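Local coordinates for protein beta-mannosidase (PDB 4CVU) that probably hydrolyses terminal beta-linked mannose residues from the non-reducing ends of mannosides, as a fungal glycoside hydrolase of family 2, at residues V40-E43 with Y44-T48; G500-P503 with A504-P507; G511-E514 with N515-T519; K684-I687 with Q688-R692; F745-Y748 with T749-E752. One frame throughout, in Å; residues are numbered along the deposited sequence.

Overall arrangement
Five local contacts sample three parts of this glycoprotein: a glycosylated hairpin, a helix that carries glycan contacts, and the junction between a long helix and an Ig-like domain. Interaction 1 stands apart, its centre about 42 Å or more from every other. Interactions 2 and 3 follow each other into and along helix 506-528, centres about 16 Å apart, and both lie beside the same protein-attached glycan. Interactions 4 and 5, with centres also about 16 Å apart, touch directly: Arg692 makes a cation-pi contact with Phe745, Arg692 CZ to Phe745 CE2 being 3.2 Å. The longest separation, about 65 Å between centres, runs from interaction 1 to interaction 5, on opposite sides of the chain's centre.

Interaction 1 of 5, residues V40-E43 with Y44-T48; sequences VTNE and YGNIT. With NAG (2-acetamido-2-deoxy-beta-D-glucopyranose), chain I.
Chi1 of 74° in Asn42 and 55° in Asn46 tucks CG between the backbone N and the carbonyl carbon in both residues, and the two amides meet across the turn with their planes only 18° apart. Asn42 ND2 donates to Asn46 OD1 over 2.8 Å, arriving almost end-on to the acceptor carbonyl. The other end of the same amide serves the backbone: Asn42 OD1 takes Ile47 N at 2.9 Å, with the donor well above the carbonyl plane, and a weak bond from Asn46 N at 3.2 Å. Gln85 OE1 accepts from Asn42 ND2 as well, so the amide is fixed in rotation from both ends. These bonds fill the tip of a beta hairpin joining strands 38-41 and 48-51 in the galactose-binding-like domain. Thr41 and Thr48 form an antiparallel non-hydrogen-bonded pair, their side chains lying alongside with Thr41 CG2 3.6 Å from Thr48 OG1; next to them Asn42 N bonds Ile47 O at 3.2 Å. Asn46-Ile47-Thr48 is an N-glycosylation sequon, and Asn46 ND2 is joined to C1 of the N-acetylglucosamine by a 1.5 Å covalent bond. The carbonyl oxygen of that glycosylated amide is thus the one held by Asn42. Beside the turn, Glu43 CB stands 4.0 Å from the centroid of the Tyr44 ring, squarely over one face in a CH-pi contact, while the Glu43 carboxylate lies along the CE1 and OH end of the ring, with OE1 in a salt bridge to Arg161 and bonded to Asn86 N.

Interaction 2 of 5, residues G500-P503 with A504-P507; sequences GADP and ATYP. With NA (sodium ion), chain B; NA (sodium ion), chain C.
Asp502 meets Ala504 and Thr505 across a short bend begun by Pro503: the methyl group of Ala504 lies 4.1 Å from Asp502 OD1, and Thr505 shares a sodium ion with the carboxylate. Asp502 holds that ion in bidentate fashion, OD1 and OD2 each lying 2.6 Å from it, whereas Thr505 OG1 is modelled at 2.0 Å, too short for sodium to be taken at face value. With Asp502 CG opposite its backbone N (chi1 -166°) and Thr505 OG1 turned beside its own N, the two oxygen-bearing ends converge obliquely; the ion lies between them and probably offsets the mutual repulsion of their lone pairs. The backbone adds only weak bonds: Thr505 N reaches Asp502 OD1 at 3.4 Å, and Asp502 O is approached by Thr505 N and Tyr506 N. This is a helix-to-helix connection, since Asp502 is the first residue to leave the helical conformation after helix 490-501, and the chain re-enters a helix, 506-528, within a few residues. Pro503 starts the turn, and its carbonyl oxygen receives a weak bond from Tyr506 N while lying 3.6 Å from Pro507 CD. Ala504 O binds a second sodium at 2.5 Å, which also holds a water. Pro507 touches sugars of a protein-linked glycan, and Tyr506 turns back to rest on Leu495 and Gln499 of helix 490-501.

Interaction 3 of 5, residues G511-E514 with N515-T519; sequences GQYE and NLFIT. With MAN (alpha-D-mannopyranose), chain D; MAN (alpha-D-mannopyranose), chain E; NAG (2-acetamido-2-deoxy-beta-D-glucopyranose), chain F.
Glu514 O is gripped by two backbone amides at once, Ile518 N and Thr519 N, each 2.9 Å away. Thr519 N comes almost straight at the carbonyl, whereas Ile518 N sits above its plane; the fork marks the wider pi-type turn that interrupts the alpha-helical pattern of helix 506-528. Upstream, the ordinary bonds run from Asn515, Leu516 and Phe517 back four residues. Tyr513 and Phe517, ring planes oblique at 35°, touch through Tyr513 CD1 and Phe517 CD2 at 3.6 Å. Tyr513 OH bonds Glu491, and Phe517 meets Phe449 edge-to-face. Elsewhere on its surface the helix meets a glycan attached to the protein itself. Gly511 O takes a hydrogen bond from O6 of a mannose at 2.8 Å. Glu514 CG lies beside the backbone N (chi1 -69°), and the chain then extends to an N-acetylglucosamine: O3 of that sugar donates to Glu514 OE1 over 2.5 Å, a length so short that it is best taken with caution, and its N2 to OE2 at 2.8 Å, with Tyr558 OH also bound to OE2. These donors would probably stabilise the charged carboxylate, and the bonds probably help fix this protein-linked glycan against the helix.

Interaction 4 of 5, residues K684-I687 with Q688-R692; sequences KSEI and QFYRR
Residues 684-687 and 688-692 are consecutive turns of one alpha-helix, 664-692, and backbone bonds four residues apart join them: Gln688 N to Lys684 O at 3.0 Å, Tyr690 N to Glu686 O at 2.9 Å, Arg691 N to Ile687 O at 2.9 Å. The first is nearly straight at 172°. Gln688 departs from the common helical side-chain choice; chi1 of 67° bends CG back over the preceding turn, 3.2 Å from Lys684 O, from where its NE2 reaches Ala744 O. Lys684 crosses it obliquely and finds its own partner in Asn847 OD1. Arg691 lies alongside Ile687, CD against CG2 at 4.0 Å, and continues to the carbonyls of Glu738 and Thr736. These polar ends thus tie the helix to three places: Gln688 to strand 740-747, Lys684 to strand 841-849, and Arg691 to the end of helix 729-736 and the loop after it. On another flank Tyr690 and Glu686 lie side by side and point the same way. The backbone oxygen of Glu686 stands over one face of the Tyr690 ring, Tyr690 CD2 lying 3.2 Å from Glu686 O, and Phe595 meets the ring edge-to-face. The carboxylate plane stands 77° from the ring, and Tyr690 OH donates to Glu686 OE1 at 2.7 Å, on the anti side and slightly out of the carboxylate plane.

Interaction 5 of 5, residues F745-Y748 with T749-E752; sequences FWNY and TANE
Trp746 lays its indole with the pyrrole edge toward Asn751 and Glu752, and across one face of the ring system sits Tyr748 CB, 3.6 Å above the plane. Along the edge, Trp746 CD1 comes 3.5 Å from Glu752 O, and Trp746 NE1 lies 3.5 Å from Asn751 OD1; this oxygen meets the indole edge in its plane, although the Asn751 amide is turned 56° against the ring. A chi1 of -174° sets Trp746 CG opposite the backbone N and brings the indole alongside Asn751 and Glu752, and Trp853 and Phe849 pack on it too. Tyr748, by contrast, meets Trp853 edge-to-face. Asn747 gathers the polar bonds of the turn. Its OD1 is gripped by two sound donors: Thr749 OG1, 2.8 Å away and lying in the carbonyl plane, and Ala750 N, 3.3 Å away and well above that plane, with a weak third bond from Thr749 N. The Asn747 oxygen thus ties down the loop that follows it, and the Ala750 methyl group covers the same face of the amide that Ala750 N approaches. A water also bridges the bend, donating to Tyr748 O at 3.1 Å and weakly to Asn751 OD1. The polar end of Glu752 finds Asn807 ND2. In the backbone, Asn747 and Glu752 form an antiparallel hydrogen-bonded pair, with N to O distances of 2.9 Å in both directions, and Asn751, with a phi of 53°, faces Asn747 beside Glu752: a G1 beta bulge closing the hairpin between strands 740-747 and 752-759 of an Ig-like domain.

Interaction 1 of 5, residues V40-E43 with Y44-T48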
# COMPACT_ATOMS: atom_id res chain seq x y z
N VAL A 40 -1.37 -13.73 -24.35
CA VAL A 40 -0.13 -12.94 -24.39
C VAL A 40 1.02 -13.75 -23.83
O VAL A 40 0.91 -14.29 -22.73
CB VAL A 40 -0.27 -11.65 -23.57
CG1 VAL A 40 1.07 -10.92 -23.47
CG2 VAL A 40 -1.34 -10.75 -24.21
N THR A 41 2.12 -13.80 -24.59
CA THR A 41 3.31 -14.53 -24.19
C THR A 41 4.53 -13.62 -24.25
O THR A 41 4.59 -12.73 -25.10
CB THR A 41 3.61 -15.75 -25.10
OG1 THR A 41 3.55 -15.34 -26.46
CG2 THR A 41 2.61 -16.88 -24.85
N ASN A 42 5.50 -13.86 -23.38
CA ASN A 42 6.70 -13.06 -23.35
C ASN A 42 7.71 -13.58 -24.35
O ASN A 42 7.39 -14.41 -25.21
CB ASN A 42 7.25 -13.00 -21.92
CG ASN A 42 7.90 -14.29 -21.48
OD1 ASN A 42 7.39 -15.39 -21.71
ND2 ASN A 42 9.01 -14.14 -20.74
N GLU A 43 8.93 -13.06 -24.29
CA GLU A 43 9.98 -13.46 -25.22
C GLU A 43 10.63 -14.80 -24.87
O GLU A 43 11.03 -15.54 -25.77
CB GLU A 43 11.06 -12.37 -25.26
CG GLU A 43 12.09 -12.59 -26.34
CD GLU A 43 13.02 -11.39 -26.53
OE1 GLU A 43 12.66 -10.23 -26.19
OE2 GLU A 43 14.13 -11.62 -27.03
N TYR A 44 10.73 -15.13 -23.59
CA TYR A 44 11.51 -16.27 -23.16
C TYR A 44 10.67 -17.54 -22.90
O TYR A 44 11.15 -18.48 -22.28
CB TYR A 44 12.40 -15.86 -21.97
CG TYR A 44 13.16 -14.58 -22.28
CD1 TYR A 44 14.07 -14.53 -23.34
CD2 TYR A 44 12.94 -13.41 -21.56
CE1 TYR A 44 14.75 -13.36 -23.66
CE2 TYR A 44 13.62 -12.24 -21.87
CZ TYR A 44 14.53 -12.23 -22.92
OH TYR A 44 15.19 -11.06 -23.24
N GLY A 45 9.44 -17.59 -23.39
CA GLY A 45 8.62 -18.80 -23.28
C GLY A 45 8.11 -19.19 -21.89
O GLY A 45 7.55 -20.26 -21.74
N ASN A 46 8.27 -18.32 -20.90
CA ASN A 46 7.93 -18.68 -19.52
C ASN A 46 6.83 -17.84 -18.86
O ASN A 46 6.56 -18.01 -17.68
CB ASN A 46 9.20 -18.73 -18.65
CG ASN A 46 10.00 -17.44 -18.68
OD1 ASN A 46 9.64 -16.49 -19.36
ND2 ASN A 46 11.11 -17.43 -17.95
N ILE A 47 6.21 -16.94 -19.61
CA ILE A 47 5.07 -16.16 -19.14
C ILE A 47 3.95 -16.22 -20.16
O ILE A 47 4.13 -15.81 -21.31
CB ILE A 47 5.46 -14.70 -18.85
CG1 ILE A 47 6.54 -14.65 -17.76
CG2 ILE A 47 4.24 -13.92 -18.39
CD1 ILE A 47 7.08 -13.27 -17.42
N THR A 48 2.80 -16.76 -19.73
CA THR A 48 1.61 -16.85 -20.58
C THR A 48 0.38 -16.43 -19.79
O THR A 48 0.05 -17.06 -18.78
CB THR A 48 1.36 -18.28 -21.05
OG1 THR A 48 2.52 -18.78 -21.74
CG2 THR A 48 0.17 -18.32 -21.99
C1 NAG I . 12.03 -16.30 -17.87
C2 NAG I . 12.25 -15.89 -16.41
C3 NAG I . 13.31 -14.81 -16.29
C4 NAG I . 14.59 -15.23 -16.98
C5 NAG I . 14.32 -15.71 -18.41
C6 NAG I . 15.56 -16.38 -18.96
C7 NAG I . 10.09 -16.11 -15.26
C8 NAG I . 8.91 -15.36 -14.72
N2 NAG I . 11.04 -15.36 -15.83
O3 NAG I . 13.60 -14.55 -14.93
O4 NAG I . 15.46 -14.12 -16.99
O5 NAG I . 13.28 -16.67 -18.45
O6 NAG I . 15.17 -17.35 -19.91
O7 NAG I . 10.16 -17.34 -15.17

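Interaction 2 of 5, residues G500-P503 with A504-P507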
# COMPACT_ATOMS: atom_id res chain seq x y z
N GLY A 500 24.19 26.47 -29.70
CA GLY A 500 25.22 26.50 -28.71
C GLY A 500 26.10 25.26 -28.67
O GLY A 500 27.28 25.34 -28.49
N ALA A 501 25.51 24.10 -28.79
CA ALA A 501 26.22 22.86 -28.55
C ALA A 501 27.10 22.48 -29.73
O ALA A 501 28.15 21.89 -29.54
CB ALA A 501 25.25 21.74 -28.26
N ASP A 502 26.68 22.80 -30.95
CA ASP A 502 27.47 22.48 -32.16
C ASP A 502 27.24 23.51 -33.25
O ASP A 502 26.49 23.27 -34.18
CB ASP A 502 27.08 21.08 -32.68
CG ASP A 502 28.07 20.53 -33.72
OD1 ASP A 502 28.80 21.29 -34.38
OD2 ASP A 502 28.09 19.30 -33.88
N PRO A 503 27.88 24.69 -33.11
CA PRO A 503 27.67 25.82 -34.02
C PRO A 503 27.90 25.48 -35.49
O PRO A 503 27.18 25.97 -36.36
CB PRO A 503 28.71 26.85 -33.56
CG PRO A 503 29.08 26.48 -32.17
CD PRO A 503 28.74 25.03 -31.97
N ALA A 504 28.90 24.64 -35.77
CA ALA A 504 29.27 24.36 -37.16
C ALA A 504 28.18 23.57 -37.90
O ALA A 504 27.94 23.81 -39.07
CB ALA A 504 30.59 23.61 -37.22
N THR A 505 27.53 22.64 -37.20
CA THR A 505 26.49 21.80 -37.79
C THR A 505 25.06 22.42 -37.68
O THR A 505 24.11 21.94 -38.28
CB THR A 505 26.51 20.43 -37.11
OG1 THR A 505 27.86 19.91 -37.10
CG2 THR A 505 25.63 19.42 -37.85
N TYR A 506 24.93 23.50 -36.93
CA TYR A 506 23.62 24.11 -36.69
C TYR A 506 22.83 24.50 -37.96
O TYR A 506 21.64 24.21 -38.03
CB TYR A 506 23.76 25.32 -35.76
CG TYR A 506 22.45 26.02 -35.53
CD1 TYR A 506 21.43 25.38 -34.84
CD2 TYR A 506 22.21 27.29 -36.06
CE1 TYR A 506 20.22 26.01 -34.63
CE2 TYR A 506 21.01 27.92 -35.87
CZ TYR A 506 20.01 27.27 -35.15
OH TYR A 506 18.81 27.87 -34.94
N PRO A 507 23.47 25.13 -38.96
CA PRO A 507 22.67 25.45 -40.16
C PRO A 507 22.10 24.21 -40.85
O PRO A 507 21.00 24.25 -41.40
CB PRO A 507 23.65 26.19 -41.07
CG PRO A 507 24.69 26.72 -40.15
CD PRO A 507 24.83 25.69 -39.05
NA NA B . 29.49 19.38 -36.02
NA NA C . 28.51 23.34 -41.45
O HOH W 1 26.04 22.89 -41.34

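Interaction 3 of 5, residues G511-E514 with N515-T519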
# COMPACT_ATOMS: atom_id res chain seq x y z
N GLY A 511 18.07 23.46 -41.21
CA GLY A 511 17.48 23.09 -42.51
C GLY A 511 16.59 21.86 -42.44
O GLY A 511 15.58 21.79 -43.11
N GLN A 512 16.97 20.90 -41.62
CA GLN A 512 16.14 19.72 -41.41
C GLN A 512 14.83 20.09 -40.70
O GLN A 512 13.77 19.51 -41.01
CB GLN A 512 16.88 18.69 -40.55
CG GLN A 512 18.07 18.02 -41.20
CD GLN A 512 18.72 17.04 -40.25
OE1 GLN A 512 19.15 17.43 -39.16
NE2 GLN A 512 18.77 15.76 -40.63
N TYR A 513 14.93 21.02 -39.75
CA TYR A 513 13.78 21.54 -39.03
C TYR A 513 12.79 22.16 -40.01
O TYR A 513 11.61 21.80 -40.01
CB TYR A 513 14.18 22.55 -37.95
CG TYR A 513 13.04 23.41 -37.42
CD1 TYR A 513 12.06 22.88 -36.58
CD2 TYR A 513 12.95 24.77 -37.74
CE1 TYR A 513 11.01 23.67 -36.10
CE2 TYR A 513 11.92 25.56 -37.26
CZ TYR A 513 10.95 25.00 -36.44
OH TYR A 513 9.91 25.78 -35.95
N GLU A 514 13.27 23.09 -40.81
CA GLU A 514 12.44 23.73 -41.84
C GLU A 514 11.90 22.69 -42.81
O GLU A 514 10.73 22.70 -43.14
CB GLU A 514 13.23 24.78 -42.60
CG GLU A 514 13.56 25.99 -41.76
CD GLU A 514 14.17 27.11 -42.57
OE1 GLU A 514 14.76 26.81 -43.65
OE2 GLU A 514 14.05 28.28 -42.13
N ASN A 515 12.76 21.77 -43.23
CA ASN A 515 12.38 20.79 -44.24
C ASN A 515 11.28 19.88 -43.71
O ASN A 515 10.28 19.63 -44.40
CB ASN A 515 13.59 19.97 -44.69
CG ASN A 515 13.21 18.91 -45.71
OD1 ASN A 515 12.87 19.23 -46.84
ND2 ASN A 515 13.22 17.67 -45.30
N LEU A 516 11.44 19.40 -42.47
CA LEU A 516 10.42 18.49 -41.90
C LEU A 516 9.18 19.26 -41.44
O LEU A 516 8.05 18.98 -41.90
CB LEU A 516 10.96 17.67 -40.72
CG LEU A 516 10.00 16.58 -40.19
CD1 LEU A 516 9.56 15.68 -41.31
CD2 LEU A 516 10.61 15.75 -39.06
N PHE A 517 9.39 20.23 -40.55
CA PHE A 517 8.26 20.88 -39.86
C PHE A 517 7.58 22.00 -40.66
O PHE A 517 6.49 22.43 -40.33
CB PHE A 517 8.69 21.35 -38.46
CG PHE A 517 9.08 20.21 -37.55
CD1 PHE A 517 8.09 19.48 -36.88
CD2 PHE A 517 10.39 19.83 -37.41
CE1 PHE A 517 8.42 18.41 -36.07
CE2 PHE A 517 10.73 18.76 -36.59
CZ PHE A 517 9.74 18.05 -35.93
N ILE A 518 8.18 22.44 -41.76
CA ILE A 518 7.53 23.48 -42.56
C ILE A 518 7.24 22.98 -43.99
O ILE A 518 6.09 22.84 -44.37
CB ILE A 518 8.37 24.77 -42.58
CG1 ILE A 518 8.60 25.28 -41.15
CG2 ILE A 518 7.68 25.84 -43.40
CD1 ILE A 518 9.52 26.49 -41.08
N THR A 519 8.30 22.71 -44.76
CA THR A 519 8.17 22.27 -46.15
C THR A 519 7.31 21.00 -46.24
O THR A 519 6.33 20.99 -46.94
CB THR A 519 9.55 22.09 -46.83
OG1 THR A 519 10.37 23.25 -46.61
CG2 THR A 519 9.41 21.88 -48.34
C1 MAN D . 18.79 20.27 -47.83
C2 MAN D . 17.86 19.10 -48.17
C3 MAN D . 16.94 18.79 -47.02
C4 MAN D . 17.72 18.64 -45.72
C5 MAN D . 18.51 19.91 -45.48
C6 MAN D . 19.27 19.82 -44.16
O2 MAN D . 18.62 17.95 -48.47
O3 MAN D . 16.21 17.61 -47.25
O4 MAN D . 16.81 18.37 -44.66
O5 MAN D . 19.42 20.11 -46.57
O6 MAN D . 19.86 21.07 -43.83
C1 MAN E . 18.85 23.29 -46.53
C2 MAN E . 18.69 22.68 -47.92
C3 MAN E . 17.78 23.61 -48.71
C4 MAN E . 16.45 23.82 -47.95
C5 MAN E . 16.68 24.29 -46.52
C6 MAN E . 15.37 24.38 -45.74
O2 MAN E . 17.99 21.44 -47.88
O3 MAN E . 17.48 23.00 -49.93
O4 MAN E . 15.66 24.76 -48.62
O5 MAN E . 17.58 23.39 -45.88
O6 MAN E . 14.79 23.11 -45.50
C1 NAG F . 17.27 31.25 -42.54
C2 NAG F . 16.77 30.33 -43.63
C3 NAG F . 17.24 28.92 -43.36
C4 NAG F . 18.75 28.85 -43.17
C5 NAG F . 19.07 29.85 -42.06
C6 NAG F . 20.53 29.88 -41.63
C7 NAG F . 14.60 30.79 -44.66
C8 NAG F . 13.13 30.66 -44.60
N2 NAG F . 15.32 30.27 -43.67
O3 NAG F . 16.76 28.06 -44.36
O4 NAG F . 19.07 27.55 -42.73
O5 NAG F . 18.67 31.15 -42.45
O6 NAG F . 21.26 29.84 -42.81
O7 NAG F . 15.08 31.41 -45.58

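Interaction 4 of 5, residues K684-I687 with Q688-R692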
# COMPACT_ATOMS: atom_id res chain seq x y z
N LYS A 684 -2.31 32.34 -9.57
CA LYS A 684 -3.22 33.50 -9.46
C LYS A 684 -2.47 34.77 -9.79
O LYS A 684 -2.94 35.60 -10.58
CB LYS A 684 -3.76 33.59 -8.06
CG LYS A 684 -4.67 34.75 -7.78
CD LYS A 684 -4.77 35.00 -6.27
CE LYS A 684 -5.64 36.16 -5.92
NZ LYS A 684 -5.69 36.37 -4.44
N SER A 685 -1.33 34.91 -9.15
CA SER A 685 -0.48 36.07 -9.39
C SER A 685 -0.07 36.23 -10.88
O SER A 685 0.00 37.38 -11.42
CB SER A 685 0.75 36.01 -8.50
OG SER A 685 1.55 37.19 -8.66
N GLU A 686 0.20 35.11 -11.55
CA GLU A 686 0.53 35.19 -12.95
C GLU A 686 -0.71 35.40 -13.80
O GLU A 686 -0.71 36.24 -14.68
CB GLU A 686 1.33 33.97 -13.43
CG GLU A 686 2.74 33.96 -12.90
CD GLU A 686 3.62 32.90 -13.51
OE1 GLU A 686 3.63 32.73 -14.72
OE2 GLU A 686 4.36 32.26 -12.76
N ILE A 687 -1.78 34.63 -13.56
CA ILE A 687 -2.94 34.77 -14.40
C ILE A 687 -3.55 36.18 -14.42
O ILE A 687 -3.97 36.66 -15.47
CB ILE A 687 -4.06 33.80 -13.98
CG1 ILE A 687 -3.63 32.36 -14.28
CG2 ILE A 687 -5.31 34.19 -14.77
CD1 ILE A 687 -4.54 31.28 -13.71
N GLN A 688 -3.66 36.82 -13.25
CA GLN A 688 -4.23 38.16 -13.19
C GLN A 688 -3.32 39.16 -13.92
O GLN A 688 -3.79 40.10 -14.52
CB GLN A 688 -4.46 38.59 -11.74
CG GLN A 688 -3.20 38.80 -10.90
CD GLN A 688 -3.52 39.25 -9.48
OE1 GLN A 688 -4.47 38.79 -8.84
NE2 GLN A 688 -2.70 40.18 -8.97
N PHE A 689 -2.02 38.93 -13.88
CA PHE A 689 -1.06 39.78 -14.63
C PHE A 689 -1.17 39.59 -16.16
O PHE A 689 -1.17 40.55 -16.92
CB PHE A 689 0.36 39.49 -14.13
CG PHE A 689 1.44 40.04 -15.01
CD1 PHE A 689 1.93 41.30 -14.81
CD2 PHE A 689 1.95 39.27 -16.04
CE1 PHE A 689 2.91 41.80 -15.61
CE2 PHE A 689 2.93 39.78 -16.87
CZ PHE A 689 3.41 41.04 -16.65
N TYR A 690 -1.30 38.34 -16.59
CA TYR A 690 -1.52 38.06 -18.02
C TYR A 690 -2.84 38.67 -18.52
O TYR A 690 -2.89 39.30 -19.58
CB TYR A 690 -1.49 36.55 -18.33
CG TYR A 690 -0.18 35.86 -18.04
CD1 TYR A 690 1.04 36.47 -18.35
CD2 TYR A 690 -0.15 34.61 -17.38
CE1 TYR A 690 2.25 35.86 -18.03
CE2 TYR A 690 1.05 34.00 -17.07
CZ TYR A 690 2.25 34.61 -17.39
OH TYR A 690 3.47 33.99 -17.08
N ARG A 691 -3.91 38.49 -17.74
CA ARG A 691 -5.22 39.00 -18.13
C ARG A 691 -5.33 40.51 -18.21
O ARG A 691 -5.94 41.00 -19.12
CB ARG A 691 -6.27 38.54 -17.19
CG ARG A 691 -6.53 37.05 -17.35
CD ARG A 691 -7.81 36.72 -16.62
NE ARG A 691 -9.00 37.30 -17.24
CZ ARG A 691 -10.24 37.03 -16.83
NH1 ARG A 691 -10.44 36.17 -15.82
NH2 ARG A 691 -11.29 37.56 -17.45
N ARG A 692 -4.82 41.19 -17.20
CA ARG A 692 -4.68 42.68 -17.25
C ARG A 692 -3.95 43.18 -18.50
O ARG A 692 -4.21 44.29 -19.02
CB ARG A 692 -3.95 43.16 -15.99
CG ARG A 692 -3.79 44.68 -15.94
CD ARG A 692 -2.99 45.18 -14.75
NE ARG A 692 -1.61 44.73 -14.80
CZ ARG A 692 -0.70 45.00 -13.86
NH1 ARG A 692 -1.01 45.72 -12.79
NH2 ARG A 692 0.54 44.52 -13.99

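Interaction 5 of 5, residues F745-Y748 with T749-E752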
# COMPACT_ATOMS: atom_id res chain seq x y z
N PHE A 745 -2.72 43.95 -7.02
CA PHE A 745 -1.31 43.93 -7.42
C PHE A 745 -0.49 44.62 -6.34
O PHE A 745 -0.71 45.82 -6.06
CB PHE A 745 -1.10 44.69 -8.73
CG PHE A 745 -1.63 43.96 -9.94
CD1 PHE A 745 -2.96 44.04 -10.30
CD2 PHE A 745 -0.78 43.21 -10.72
CE1 PHE A 745 -3.45 43.38 -11.42
CE2 PHE A 745 -1.25 42.54 -11.85
CZ PHE A 745 -2.59 42.62 -12.20
N TRP A 746 0.43 43.89 -5.73
CA TRP A 746 1.22 44.45 -4.63
C TRP A 746 2.68 44.59 -5.03
O TRP A 746 3.37 43.59 -5.24
CB TRP A 746 1.10 43.56 -3.39
CG TRP A 746 1.78 44.13 -2.15
CD1 TRP A 746 1.98 45.46 -1.83
CD2 TRP A 746 2.32 43.38 -1.06
NE1 TRP A 746 2.61 45.57 -0.62
CE2 TRP A 746 2.84 44.31 -0.12
CE3 TRP A 746 2.43 42.01 -0.78
CZ2 TRP A 746 3.46 43.91 1.08
CZ3 TRP A 746 3.05 41.60 0.41
CH2 TRP A 746 3.55 42.55 1.32
N ASN A 747 3.12 45.82 -5.19
CA ASN A 747 4.53 46.08 -5.34
C ASN A 747 5.08 46.19 -3.92
O ASN A 747 4.88 47.19 -3.26
CB ASN A 747 4.77 47.35 -6.15
CG ASN A 747 6.23 47.57 -6.47
OD1 ASN A 747 7.11 47.15 -5.72
ND2 ASN A 747 6.50 48.24 -7.59
N TYR A 748 5.76 45.16 -3.45
CA TYR A 748 6.15 45.09 -2.05
C TYR A 748 7.46 45.79 -1.72
O TYR A 748 7.75 46.00 -0.56
CB TYR A 748 6.15 43.64 -1.53
CG TYR A 748 6.96 42.65 -2.36
CD1 TYR A 748 8.35 42.63 -2.30
CD2 TYR A 748 6.31 41.72 -3.19
CE1 TYR A 748 9.08 41.72 -3.05
CE2 TYR A 748 7.03 40.80 -3.94
CZ TYR A 748 8.41 40.81 -3.88
OH TYR A 748 9.12 39.91 -4.61
N THR A 749 8.25 46.15 -2.73
CA THR A 749 9.44 46.98 -2.50
C THR A 749 9.05 48.45 -2.32
O THR A 749 9.57 49.14 -1.43
CB THR A 749 10.47 46.88 -3.64
OG1 THR A 749 9.82 47.10 -4.89
CG2 THR A 749 11.15 45.51 -3.64
N ALA A 750 8.13 48.93 -3.18
CA ALA A 750 7.55 50.27 -3.07
C ALA A 750 6.36 50.33 -2.10
O ALA A 750 5.79 51.40 -1.85
CB ALA A 750 7.13 50.77 -4.44
N ASN A 751 5.95 49.17 -1.59
CA ASN A 751 4.81 49.07 -0.69
C ASN A 751 3.52 49.71 -1.25
O ASN A 751 2.74 50.32 -0.52
CB ASN A 751 5.16 49.66 0.69
CG ASN A 751 4.33 49.06 1.81
OD1 ASN A 751 3.78 47.96 1.67
ND2 ASN A 751 4.22 49.79 2.92
N GLU A 752 3.32 49.54 -2.55
CA GLU A 752 2.18 50.12 -3.25
C GLU A 752 1.15 49.04 -3.63
O GLU A 752 1.52 47.99 -4.17
CB GLU A 752 2.68 50.83 -4.52
CG GLU A 752 1.76 51.94 -5.05
CD GLU A 752 1.99 53.28 -4.36
OE1 GLU A 752 2.85 53.34 -3.45
OE2 GLU A 752 1.32 54.29 -4.73
O HOH W 2 6.31 45.77 2.14